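Local atomic coordinates of maintenance of ploidy protein MOB1 (Saccharomyces cerevisiae, PDB entry 2HJN), a protein that activates the protein kinase Dbf2 by binding to it, allowing its phosphorylation by Cdc15 in late anaphase within the mitotic exit network. Residues F24-S29 with D85-I90; V81-F86 with R168-I173; I90-G95 with Q198-T203; W119-G124 with V136-R141. One frame throughout, in Å; residues are numbered along the deposited sequence.

Contact 1: residues F24-S29 with D85-I90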
loop_
_atom_site.group_PDB
_atom_site.type_symbol
_atom_site.label_atom_id
_atom_site.label_comp_id
_atom_site.label_asym_id
_atom_site.label_seq_id
_atom_site.Cartn_x
_atom_site.Cartn_y
_atom_site.Cartn_z
ATOM N N PHE A 24 6.931 16.750 6.180
ATOM C CA PHE A 24 7.885 15.981 6.977
ATOM C C PHE A 24 7.419 14.568 7.356
ATOM O O PHE A 24 7.964 14.015 8.311
ATOM C CB PHE A 24 8.314 16.795 8.226
ATOM C CG PHE A 24 8.750 18.215 7.895
ATOM C CD1 PHE A 24 9.971 18.449 7.243
ATOM C CD2 PHE A 24 7.921 19.297 8.195
ATOM C CE1 PHE A 24 10.362 19.758 6.878
ATOM C CE2 PHE A 24 8.297 20.612 7.862
ATOM C CZ PHE A 24 9.513 20.841 7.203
ATOM N N ASN A 25 6.464 13.998 6.595
ATOM C CA ASN A 25 6.118 12.570 6.623
ATOM C C ASN A 25 7.103 11.720 5.805
ATOM O O ASN A 25 7.754 12.211 4.903
ATOM C CB ASN A 25 4.693 12.323 6.065
ATOM C CG ASN A 25 3.640 13.163 6.735
ATOM O OD1 ASN A 25 3.838 13.702 7.839
ATOM N ND2 ASN A 25 2.506 13.316 6.050
ATOM N N TYR A 26 7.150 10.420 6.077
ATOM C CA TYR A 26 7.975 9.485 5.314
ATOM C C TYR A 26 7.618 9.555 3.803
ATOM O O TYR A 26 6.432 9.545 3.455
ATOM C CB TYR A 26 7.773 8.055 5.851
ATOM C CG TYR A 26 8.492 7.004 5.010
ATOM C CD1 TYR A 26 9.889 6.994 4.923
ATOM C CD2 TYR A 26 7.783 6.061 4.253
ATOM C CE1 TYR A 26 10.577 6.059 4.104
ATOM C CE2 TYR A 26 8.487 5.102 3.438
ATOM C CZ TYR A 26 9.863 5.128 3.373
ATOM O OH TYR A 26 10.579 4.218 2.616
ATOM N N THR A 27 8.658 9.729 2.962
ATOM C CA THR A 27 8.565 9.598 1.485
ATOM C C THR A 27 8.946 8.184 0.977
ATOM O O THR A 27 10.081 7.741 1.111
ATOM C CB THR A 27 9.419 10.695 0.743
ATOM O OG1 THR A 27 9.074 11.990 1.249
ATOM C CG2 THR A 27 9.131 10.685 -0.784
ATOM N N PRO A 28 7.971 7.436 0.400
ATOM C CA PRO A 28 8.374 6.111 -0.072
ATOM C C PRO A 28 9.339 6.148 -1.265
ATOM O O PRO A 28 9.374 7.118 -2.003
ATOM C CB PRO A 28 7.015 5.423 -0.400
ATOM C CG PRO A 28 5.944 6.268 0.397
ATOM C CD PRO A 28 6.528 7.678 0.216
ATOM N N SER A 29 10.186 5.132 -1.381
ATOM C CA SER A 29 11.038 4.872 -2.526
ATOM C C SER A 29 11.206 3.347 -2.656
ATOM O O SER A 29 11.721 2.688 -1.765
ATOM C CB SER A 29 12.444 5.497 -2.392
ATOM O OG SER A 29 13.264 5.210 -3.544
ATOM N N ASP A 85 13.872 -7.462 -0.900
ATOM C CA ASP A 85 12.425 -7.755 -0.854
ATOM C C ASP A 85 11.767 -7.330 0.472
ATOM O O ASP A 85 10.645 -6.839 0.451
ATOM C CB ASP A 85 12.143 -9.244 -1.043
ATOM C CG ASP A 85 12.469 -9.753 -2.471
ATOM O OD1 ASP A 85 12.616 -8.918 -3.429
ATOM O OD2 ASP A 85 12.558 -11.009 -2.615
ATOM N N PHE A 86 12.420 -7.531 1.614
ATOM C CA PHE A 86 11.798 -7.122 2.893
ATOM C C PHE A 86 11.686 -5.604 3.056
ATOM O O PHE A 86 10.693 -5.056 3.577
ATOM C CB PHE A 86 12.546 -7.717 4.082
ATOM C CG PHE A 86 12.366 -9.216 4.217
ATOM C CD1 PHE A 86 11.161 -9.809 3.902
ATOM C CD2 PHE A 86 13.415 -10.014 4.652
ATOM C CE1 PHE A 86 10.994 -11.211 4.006
ATOM C CE2 PHE A 86 13.259 -11.418 4.775
ATOM C CZ PHE A 86 12.062 -12.017 4.438
ATOM N N TYR A 87 12.710 -4.936 2.560
ATOM C CA TYR A 87 12.734 -3.459 2.519
ATOM C C TYR A 87 11.522 -2.984 1.689
ATOM O O TYR A 87 10.801 -2.046 2.051
ATOM C CB TYR A 87 14.042 -2.953 1.871
ATOM C CG TYR A 87 13.900 -1.506 1.416
ATOM C CD1 TYR A 87 14.294 -0.474 2.268
ATOM C CD2 TYR A 87 13.321 -1.166 0.175
ATOM C CE1 TYR A 87 14.172 0.859 1.903
ATOM C CE2 TYR A 87 13.156 0.183 -0.185
ATOM C CZ TYR A 87 13.587 1.182 0.706
ATOM O OH TYR A 87 13.440 2.519 0.473
ATOM N N ASN A 88 11.294 -3.642 0.563
ATOM C CA ASN A 88 10.214 -3.204 -0.317
ATOM C C ASN A 88 8.799 -3.433 0.281
ATOM O O ASN A 88 7.906 -2.604 0.092
ATOM C CB ASN A 88 10.351 -3.851 -1.754
ATOM C CG ASN A 88 11.325 -3.114 -2.692
ATOM O OD1 ASN A 88 11.588 -1.931 -2.556
ATOM N ND2 ASN A 88 11.805 -3.838 -3.726
ATOM N N GLN A 89 8.593 -4.540 1.002
ATOM C CA GLN A 89 7.325 -4.757 1.736
ATOM C C GLN A 89 7.114 -3.682 2.826
ATOM O O GLN A 89 5.979 -3.172 3.027
ATOM C CB GLN A 89 7.295 -6.202 2.329
ATOM C CG GLN A 89 7.302 -7.295 1.205
ATOM C CD GLN A 89 7.429 -8.700 1.726
ATOM O OE1 GLN A 89 7.025 -8.980 2.857
ATOM N NE2 GLN A 89 7.994 -9.618 0.897
ATOM N N ILE A 90 8.190 -3.292 3.519
ATOM C CA ILE A 90 8.083 -2.297 4.652
ATOM C C ILE A 90 7.834 -0.892 4.061
ATOM O O ILE A 90 6.992 -0.144 4.535
ATOM C CB ILE A 90 9.345 -2.323 5.537
ATOM C CG1 ILE A 90 9.396 -3.589 6.378
ATOM C CG2 ILE A 90 9.381 -1.114 6.472
ATOM C CD1 ILE A 90 10.874 -3.895 6.927
#
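Y87 and S29 make the one direct bond of this contact. The phenol OH of Y87 donates to the backbone O of S29 at 2.8 Å. The bond lies in the carbonyl plane, with a C=O...OH angle of 150°. S29 O also sits at the rim of the Y87 ring, near its plane, with CE2 3.3 Å away. The loop therefore meets the edge of the ring and not its face. Y87 has CG anti to the backbone N (chi1 162°), which carries the phenol from the flank of its helix to the loop. Y26 comes in from the same loop. The two hydroxyls end 4.0 Å apart, OH to OH. They are linked through R141, whose NH2 bonds to both, while Y26 OH also bonds to N91. A phenylalanine at Y87 would lack the hydroxyl, and S29 O and R141 would probably each lose a partner. The Y26 side chain lies about 9 Å from the bound zinc ion. The S29 end of loop 24-29 reaches helix 75-97, with helix 132-147 alongside supplying E137, M140, R141 and Q144 to Y26, Y87 and the loop backbone, Q144 also bonding to S29 OG.

Contact 2: residues V81-F86 with R168-I173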
loop_
_atom_site.group_PDB
_atom_site.type_symbol
_atom_site.label_atom_id
_atom_site.label_comp_id
_atom_site.label_asym_id
_atom_site.label_seq_id
_atom_site.Cartn_x
_atom_site.Cartn_y
_atom_site.Cartn_z
ATOM N N VAL A 81 18.913 -11.080 -1.943
ATOM C CA VAL A 81 17.576 -11.056 -2.577
ATOM C C VAL A 81 16.467 -10.769 -1.575
ATOM O O VAL A 81 15.673 -9.857 -1.795
ATOM C CB VAL A 81 17.234 -12.344 -3.384
ATOM C CG1 VAL A 81 15.726 -12.375 -3.812
ATOM C CG2 VAL A 81 18.117 -12.412 -4.626
ATOM N N HIS A 82 16.412 -11.531 -0.484
ATOM C CA HIS A 82 15.361 -11.335 0.493
ATOM C C HIS A 82 15.449 -10.065 1.317
ATOM O O HIS A 82 14.422 -9.571 1.743
ATOM C CB HIS A 82 15.199 -12.554 1.390
ATOM C CG HIS A 82 14.714 -13.744 0.630
ATOM N ND1 HIS A 82 13.378 -14.053 0.505
ATOM C CD2 HIS A 82 15.384 -14.628 -0.139
ATOM C CE1 HIS A 82 13.246 -15.105 -0.280
ATOM N NE2 HIS A 82 14.449 -15.479 -0.681
ATOM N N CYS A 83 16.663 -9.569 1.578
ATOM C CA CYS A 83 16.819 -8.306 2.297
ATOM C C CYS A 83 16.220 -7.127 1.485
ATOM O O CYS A 83 15.495 -6.316 2.029
ATOM C CB CYS A 83 18.305 -8.095 2.657
ATOM S SG CYS A 83 18.644 -6.747 3.802
ATOM N N VAL A 84 16.487 -7.049 0.178
ATOM C CA VAL A 84 15.847 -6.011 -0.673
ATOM C C VAL A 84 14.319 -6.212 -0.758
ATOM O O VAL A 84 13.564 -5.241 -0.676
ATOM C CB VAL A 84 16.448 -5.928 -2.088
ATOM C CG1 VAL A 84 15.650 -4.992 -2.979
ATOM C CG2 VAL A 84 17.945 -5.510 -2.051
ATOM N N ASP A 85 13.872 -7.462 -0.900
ATOM C CA ASP A 85 12.425 -7.755 -0.854
ATOM C C ASP A 85 11.767 -7.330 0.472
ATOM O O ASP A 85 10.645 -6.839 0.451
ATOM C CB ASP A 85 12.143 -9.244 -1.043
ATOM C CG ASP A 85 12.469 -9.753 -2.471
ATOM O OD1 ASP A 85 12.616 -8.918 -3.429
ATOM O OD2 ASP A 85 12.558 -11.009 -2.615
ATOM N N PHE A 86 12.420 -7.531 1.614
ATOM C CA PHE A 86 11.798 -7.122 2.893
ATOM C C PHE A 86 11.686 -5.604 3.056
ATOM O O PHE A 86 10.693 -5.056 3.577
ATOM C CB PHE A 86 12.546 -7.717 4.082
ATOM C CG PHE A 86 12.366 -9.216 4.217
ATOM C CD1 PHE A 86 11.161 -9.809 3.902
ATOM C CD2 PHE A 86 13.415 -10.014 4.652
ATOM C CE1 PHE A 86 10.994 -11.211 4.006
ATOM C CE2 PHE A 86 13.259 -11.418 4.775
ATOM C CZ PHE A 86 12.062 -12.017 4.438
ATOM N N ARG A 168 28.124 -8.325 9.023
ATOM C CA ARG A 168 28.454 -6.904 8.992
ATOM C C ARG A 168 27.481 -6.062 8.160
ATOM O O ARG A 168 27.422 -4.845 8.326
ATOM C CB ARG A 168 29.842 -6.717 8.442
ATOM N N VAL A 169 26.780 -6.688 7.219
ATOM C CA VAL A 169 25.850 -5.921 6.361
ATOM C C VAL A 169 24.401 -6.346 6.569
ATOM O O VAL A 169 23.540 -5.509 6.912
ATOM C CB VAL A 169 26.193 -6.052 4.865
ATOM C CG1 VAL A 169 25.370 -5.030 4.032
ATOM C CG2 VAL A 169 27.706 -5.810 4.597
ATOM N N ILE A 170 24.137 -7.642 6.373
ATOM C CA ILE A 170 22.763 -8.185 6.474
ATOM C C ILE A 170 22.147 -8.009 7.885
ATOM O O ILE A 170 21.029 -7.441 8.044
ATOM C CB ILE A 170 22.680 -9.663 5.952
ATOM C CG1 ILE A 170 22.951 -9.775 4.424
ATOM C CG2 ILE A 170 21.328 -10.301 6.315
ATOM C CD1 ILE A 170 21.780 -9.195 3.480
ATOM N N GLN A 171 22.864 -8.426 8.921
ATOM C CA GLN A 171 22.310 -8.372 10.298
ATOM C C GLN A 171 21.923 -7.016 10.854
ATOM O O GLN A 171 20.846 -6.882 11.461
ATOM C CB GLN A 171 23.171 -9.160 11.309
ATOM C CG GLN A 171 22.758 -10.598 11.361
ATOM C CD GLN A 171 23.651 -11.440 12.233
ATOM O OE1 GLN A 171 23.303 -11.715 13.384
ATOM N NE2 GLN A 171 24.819 -11.848 11.707
ATOM N N PRO A 172 22.794 -5.996 10.665
ATOM C CA PRO A 172 22.442 -4.612 11.020
ATOM C C PRO A 172 21.188 -4.104 10.257
ATOM O O PRO A 172 20.303 -3.502 10.875
ATOM C CB PRO A 172 23.702 -3.836 10.646
ATOM C CG PRO A 172 24.883 -4.956 10.773
ATOM C CD PRO A 172 24.199 -6.127 10.189
ATOM N N ILE A 173 21.094 -4.398 8.959
ATOM C CA ILE A 173 19.927 -4.016 8.174
ATOM C C ILE A 173 18.623 -4.659 8.696
ATOM O O ILE A 173 17.624 -3.959 8.859
ATOM C CB ILE A 173 20.094 -4.339 6.636
ATOM C CG1 ILE A 173 21.168 -3.444 5.982
ATOM C CG2 ILE A 173 18.767 -4.057 5.889
ATOM C CD1 ILE A 173 21.614 -4.010 4.542
#
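C83 faces helix 165-187 and meets two isoleucines there, I170 and I173. Its CB is directed at the other helix, and the thiol carries on in that direction. SG stands anti to the backbone N (chi1 -169°), which brings it to the I173 side chain. The nearest pair is C83 SG and I173 CG2, at 3.4 Å, a close apolar contact. I173 CB and CD1 lie further from the same sulfur, CD1 at 4.1 Å. The thiol is thus set against the branched part of I173, with CG2 foremost.

I170 takes part differently. Its CB does not point straight at the partner helix, but its far end reaches across. The chain bends at chi2 (-71°), and CD1 comes to rest 3.7 Å from C83 CB. CD1 is also 4.0 Å from C83 SG. One isoleucine therefore touches the cysteine mainly at its CB, and the other at its sulfur. The contact is wholly apolar and all three side chains are buried. The cysteine is small, consistent with the short 7.3 Å between C83 CA and I170 CA.

The partner helix is irregular at this point. It has a wider pi-type turn at 168-170 and a kink at P172, whose N makes no bond to the preceding turn. L174 of the same helix also touches C83. Helix 132-147 adds to the packing: F147 touches C83, and W142 and C143 touch I173. The contact thus belongs to the place where helices 75-97, 132-147 and 165-187 pack together.

Contact 3: residues I90-G95 with Q198-T203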
loop_
_atom_site.group_PDB
_atom_site.type_symbol
_atom_site.label_atom_id
_atom_site.label_comp_id
_atom_site.label_asym_id
_atom_site.label_seq_id
_atom_site.Cartn_x
_atom_site.Cartn_y
_atom_site.Cartn_z
ATOM N N ILE A 90 8.190 -3.292 3.519
ATOM C CA ILE A 90 8.083 -2.297 4.652
ATOM C C ILE A 90 7.834 -0.892 4.061
ATOM O O ILE A 90 6.992 -0.144 4.535
ATOM C CB ILE A 90 9.345 -2.323 5.537
ATOM C CG1 ILE A 90 9.396 -3.589 6.378
ATOM C CG2 ILE A 90 9.381 -1.114 6.472
ATOM C CD1 ILE A 90 10.874 -3.895 6.927
ATOM N N ASN A 91 8.528 -0.586 2.969
ATOM C CA ASN A 91 8.253 0.600 2.163
ATOM C C ASN A 91 6.776 0.709 1.715
ATOM O O ASN A 91 6.162 1.789 1.872
ATOM C CB ASN A 91 9.178 0.652 0.907
ATOM C CG ASN A 91 9.031 1.948 0.157
ATOM O OD1 ASN A 91 9.343 3.035 0.697
ATOM N ND2 ASN A 91 8.535 1.873 -1.088
HETATM N N MSE A 92 6.209 -0.388 1.193
HETATM C CA MSE A 92 4.797 -0.396 0.767
HETATM C C MSE A 92 3.856 -0.229 1.966
HETATM O O MSE A 92 2.891 0.562 1.911
HETATM C CB MSE A 92 4.469 -1.667 -0.061
HETATM C CG MSE A 92 2.939 -1.813 -0.424
HETATM SE SE MSE A 92 1.896 -2.579 1.055
HETATM C CE MSE A 92 2.731 -4.336 0.929
ATOM N N LEU A 93 4.168 -0.901 3.070
ATOM C CA LEU A 93 3.341 -0.814 4.286
ATOM C C LEU A 93 3.426 0.567 4.981
ATOM O O LEU A 93 2.406 1.131 5.357
ATOM C CB LEU A 93 3.674 -1.960 5.236
ATOM C CG LEU A 93 3.212 -3.376 4.798
ATOM C CD1 LEU A 93 4.012 -4.402 5.582
ATOM C CD2 LEU A 93 1.695 -3.635 4.974
ATOM N N TYR A 94 4.622 1.150 5.106
ATOM C CA TYR A 94 4.720 2.541 5.670
ATOM C C TYR A 94 4.082 3.555 4.777
ATOM O O TYR A 94 3.395 4.485 5.225
ATOM C CB TYR A 94 6.168 2.926 6.043
ATOM C CG TYR A 94 6.258 3.633 7.367
ATOM C CD1 TYR A 94 6.590 2.938 8.522
ATOM C CD2 TYR A 94 5.980 4.991 7.481
ATOM C CE1 TYR A 94 6.640 3.576 9.756
ATOM C CE2 TYR A 94 6.048 5.666 8.741
ATOM C CZ TYR A 94 6.375 4.943 9.859
ATOM O OH TYR A 94 6.458 5.558 11.076
ATOM N N GLY A 95 4.235 3.349 3.501
ATOM C CA GLY A 95 3.653 4.220 2.507
ATOM C C GLY A 95 2.155 4.265 2.589
ATOM O O GLY A 95 1.568 5.277 2.280
ATOM N N GLN A 198 -4.382 -5.790 7.283
ATOM C CA GLN A 198 -3.950 -6.616 8.433
ATOM C C GLN A 198 -3.280 -7.906 8.027
ATOM O O GLN A 198 -2.261 -8.285 8.627
ATOM C CB GLN A 198 -5.086 -6.883 9.463
ATOM C CG GLN A 198 -6.292 -7.593 8.872
ATOM C CD GLN A 198 -7.449 -6.697 8.542
ATOM O OE1 GLN A 198 -8.630 -6.994 8.888
ATOM N NE2 GLN A 198 -7.158 -5.610 7.883
ATOM N N THR A 199 -3.806 -8.563 6.982
ATOM C CA THR A 199 -3.287 -9.885 6.546
ATOM C C THR A 199 -1.965 -9.734 5.779
ATOM O O THR A 199 -1.029 -10.491 6.014
ATOM C CB THR A 199 -4.371 -10.729 5.754
ATOM O OG1 THR A 199 -5.565 -10.873 6.544
ATOM C CG2 THR A 199 -3.854 -12.134 5.446
ATOM N N VAL A 200 -1.868 -8.704 4.928
ATOM C CA VAL A 200 -0.624 -8.381 4.255
ATOM C C VAL A 200 0.462 -8.014 5.300
ATOM O O VAL A 200 1.629 -8.434 5.161
ATOM C CB VAL A 200 -0.801 -7.250 3.208
ATOM C CG1 VAL A 200 0.555 -6.836 2.625
ATOM C CG2 VAL A 200 -1.676 -7.702 2.094
ATOM N N LEU A 201 0.094 -7.241 6.324
ATOM C CA LEU A 201 1.084 -6.837 7.354
ATOM C C LEU A 201 1.573 -8.078 8.108
ATOM O O LEU A 201 2.771 -8.287 8.255
ATOM C CB LEU A 201 0.471 -5.828 8.365
ATOM C CG LEU A 201 1.328 -5.415 9.578
ATOM C CD1 LEU A 201 2.737 -4.936 9.198
ATOM C CD2 LEU A 201 0.559 -4.320 10.433
ATOM N N ASN A 202 0.625 -8.889 8.587
ATOM C CA ASN A 202 0.933 -10.085 9.395
ATOM C C ASN A 202 1.697 -11.140 8.587
ATOM O O ASN A 202 2.580 -11.808 9.137
ATOM C CB ASN A 202 -0.327 -10.710 10.037
ATOM C CG ASN A 202 -0.982 -9.830 11.099
ATOM O OD1 ASN A 202 -0.398 -8.873 11.616
ATOM N ND2 ASN A 202 -2.244 -10.155 11.415
ATOM N N THR A 203 1.371 -11.264 7.302
ATOM C CA THR A 203 2.080 -12.197 6.399
ATOM C C THR A 203 3.521 -11.800 6.151
ATOM O O THR A 203 4.398 -12.645 6.249
ATOM C CB THR A 203 1.319 -12.453 5.043
ATOM O OG1 THR A 203 -0.020 -12.953 5.321
ATOM C CG2 THR A 203 2.062 -13.469 4.187
#
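L93 is the bump that helix 75-97 pushes toward helix 198-214. Its CB points at the other helix, and its two methyls divide between neighbouring residues there. CD1 meets L201 CD1 at 3.9 Å, methyl against methyl. CD2 goes to the other side, into the shallow hollow between V200 and the backbone of L201. It lies 4.1 Å from V200 CG1 and 4.0 Å from L201 CA. The forked end of L93 thus sits over the step from V200 to L201.

The selenomethionine at position 92 fills the flank. Its chain is bent at chi2 (-82°) and chi3 (-68°), which curls the end round toward the valine. CE ends 3.7 Å from V200 CG1, and the two side chains cross at about a right angle. V200 CG1 sits in the notch formed by M92 CE and L93 CD2.

The motif is a roughly antiparallel, crossing helix pair within the helical Mob1/phocein fold. The segments run at 146° to each other, with their axes 11.0 Å apart at closest approach. At this distance the side chains meet largely through their ends.

F189 and I192 of helix 189-194 also pack on L201. The edge of the contact reaches the second subunit of the dimer. V200 packs on V200 of that subunit, and M92 packs on its S96.

Contact 4: residues W119-G124 with V136-R141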
loop_
_atom_site.group_PDB
_atom_site.type_symbol
_atom_site.label_atom_id
_atom_site.label_comp_id
_atom_site.label_asym_id
_atom_site.label_seq_id
_atom_site.Cartn_x
_atom_site.Cartn_y
_atom_site.Cartn_z
ATOM N N TRP A 119 18.707 7.497 16.531
ATOM C CA TRP A 119 19.476 7.543 15.253
ATOM C C TRP A 119 20.743 8.374 15.408
ATOM O O TRP A 119 20.687 9.495 15.894
ATOM C CB TRP A 119 18.633 8.154 14.098
ATOM C CG TRP A 119 19.240 8.003 12.697
ATOM C CD1 TRP A 119 19.811 8.986 11.920
ATOM C CD2 TRP A 119 19.375 6.789 11.960
ATOM N NE1 TRP A 119 20.252 8.448 10.743
ATOM C CE2 TRP A 119 20.015 7.100 10.749
ATOM C CE3 TRP A 119 19.000 5.451 12.213
ATOM C CZ2 TRP A 119 20.292 6.133 9.782
ATOM C CZ3 TRP A 119 19.282 4.480 11.257
ATOM C CH2 TRP A 119 19.922 4.825 10.054
ATOM N N ALA A 120 21.871 7.811 14.973
ATOM C CA ALA A 120 23.108 8.590 14.811
ATOM C C ALA A 120 23.205 9.154 13.404
ATOM O O ALA A 120 23.223 8.410 12.397
ATOM C CB ALA A 120 24.305 7.770 15.118
ATOM N N PHE A 121 23.248 10.484 13.345
ATOM C CA PHE A 121 23.227 11.217 12.094
ATOM C C PHE A 121 24.596 11.192 11.395
ATOM O O PHE A 121 24.658 11.103 10.178
ATOM C CB PHE A 121 22.781 12.673 12.342
ATOM C CG PHE A 121 21.302 12.829 12.442
ATOM C CD1 PHE A 121 20.687 12.961 13.682
ATOM C CD2 PHE A 121 20.518 12.772 11.315
ATOM C CE1 PHE A 121 19.311 13.069 13.772
ATOM C CE2 PHE A 121 19.134 12.871 11.399
ATOM C CZ PHE A 121 18.535 13.025 12.626
ATOM N N GLN A 122 25.671 11.273 12.185
ATOM C CA GLN A 122 27.051 11.109 11.707
ATOM C C GLN A 122 27.643 9.799 12.250
ATOM O O GLN A 122 27.566 9.546 13.442
ATOM C CB GLN A 122 27.885 12.297 12.156
ATOM N N LYS A 123 28.230 8.961 11.397
ATOM C CA LYS A 123 28.701 7.629 11.869
ATOM C C LYS A 123 29.802 7.717 12.956
ATOM O O LYS A 123 30.699 8.553 12.866
ATOM C CB LYS A 123 29.122 6.724 10.704
ATOM C CG LYS A 123 29.119 5.231 11.042
ATOM C CD LYS A 123 29.818 4.390 9.967
ATOM C CE LYS A 123 31.331 4.289 10.211
ATOM N NZ LYS A 123 31.683 3.450 11.415
ATOM N N GLY A 124 29.695 6.871 13.987
ATOM C CA GLY A 124 30.547 6.956 15.189
ATOM C C GLY A 124 30.157 7.962 16.272
ATOM O O GLY A 124 30.857 8.086 17.282
ATOM N N VAL A 136 12.305 7.012 10.343
ATOM C CA VAL A 136 11.978 6.047 9.280
ATOM C C VAL A 136 12.585 6.481 7.940
ATOM O O VAL A 136 13.283 5.702 7.271
ATOM C CB VAL A 136 10.442 5.782 9.205
ATOM C CG1 VAL A 136 10.085 4.797 8.013
ATOM C CG2 VAL A 136 9.984 5.175 10.511
ATOM N N GLU A 137 12.429 7.763 7.631
ATOM C CA GLU A 137 13.062 8.351 6.473
ATOM C C GLU A 137 14.563 8.110 6.419
ATOM O O GLU A 137 15.069 7.618 5.408
ATOM C CB GLU A 137 12.717 9.862 6.386
ATOM C CG GLU A 137 13.335 10.607 5.204
ATOM C CD GLU A 137 12.672 10.315 3.868
ATOM O OE1 GLU A 137 11.456 10.131 3.868
ATOM O OE2 GLU A 137 13.353 10.306 2.803
ATOM N N CYS A 138 15.289 8.505 7.477
ATOM C CA CYS A 138 16.748 8.340 7.571
ATOM C C CYS A 138 17.157 6.869 7.432
ATOM O O CYS A 138 18.132 6.543 6.728
ATOM C CB CYS A 138 17.221 8.858 8.944
ATOM S SG CYS A 138 17.220 10.702 9.116
ATOM N N LEU A 139 16.463 5.987 8.162
ATOM C CA LEU A 139 16.770 4.569 8.155
ATOM C C LEU A 139 16.584 3.972 6.783
ATOM O O LEU A 139 17.467 3.244 6.327
ATOM C CB LEU A 139 15.931 3.750 9.155
ATOM C CG LEU A 139 16.008 2.221 9.276
ATOM C CD1 LEU A 139 15.412 1.765 10.619
ATOM C CD2 LEU A 139 15.188 1.490 8.274
HETATM N N MSE A 140 15.429 4.212 6.162
HETATM C CA MSE A 140 15.123 3.617 4.834
HETATM C C MSE A 140 16.066 4.148 3.765
HETATM O O MSE A 140 16.537 3.376 2.944
HETATM C CB MSE A 140 13.686 3.899 4.421
HETATM C CG MSE A 140 12.657 3.274 5.367
HETATM SE SE MSE A 140 12.676 1.271 5.451
HETATM C CE MSE A 140 11.356 1.070 4.033
ATOM N N ARG A 141 16.339 5.457 3.753
ATOM C CA ARG A 141 17.337 6.035 2.814
ATOM C C ARG A 141 18.742 5.451 3.072
ATOM O O ARG A 141 19.495 5.261 2.146
ATOM C CB ARG A 141 17.418 7.585 2.895
ATOM C CG ARG A 141 16.209 8.413 2.305
ATOM C CD ARG A 141 15.648 7.978 0.916
ATOM N NE ARG A 141 14.830 6.742 0.924
ATOM C CZ ARG A 141 13.584 6.621 1.353
ATOM N NH1 ARG A 141 12.914 7.632 1.888
ATOM N NH2 ARG A 141 12.995 5.441 1.272
#
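The loop that follows strand 115-117 folds back over helix 132-147, with the indole of W119 as a lid and C138 beneath it. C138 CB lies over one face of the five-membered ring, 3.8 Å from its centroid and 21° off the normal. This is a CH-pi contact, and CB is 3.5 Å from NE1, nearer the rim than the middle. The indole is brought there by a first torsion of -169°, with CG anti to the backbone N. Its six-membered ring continues along the helix. CH2 is 3.7 Å from L139 CA, and CZ3 is 4.0 Å from L139 CB. The C138 sulfur sits obliquely to the indole and turns toward F121, with SG 3.7 Å from CE2. The sulfur thus touches both rings, obliquely in each case. The indole edge in turn meets a face of F121, with W119 CD1 above it; F121 is more exposed. An alanine at W119 would remove the indole, and C138 CB and the L139 backbone would probably lose their cover. R176 of helix 165-187 also touches both W119 and L139. Through CH-pi and oblique cysteine sulfur-aromatic contacts, the loop packs on helix 132-147 of the Mob1/phocein fold.

In the fold
Helix 75-97 is shared by contacts 1, 2 and 3. Along it they follow as contact 2 (81-86), contact 1 (85-90) and contact 3 (90-95). Contacts 1 and 2 have D85 and F86 in common, and contacts 1 and 3 have I90. Contact 4 is off this helix, on 132-147, and in sequence it lies inside the loops closed by contacts 2 and 3. Its centre is about 22 Å from that of contact 3, across the chain's centre. M140 still bridges them, its CE packing on N91 and I90. N91 and R141 tie loop 24-29 to both helices. Helix 75-97 thus joins the N-terminal loop, helix 165-187 and helix 198-214 in one helical domain.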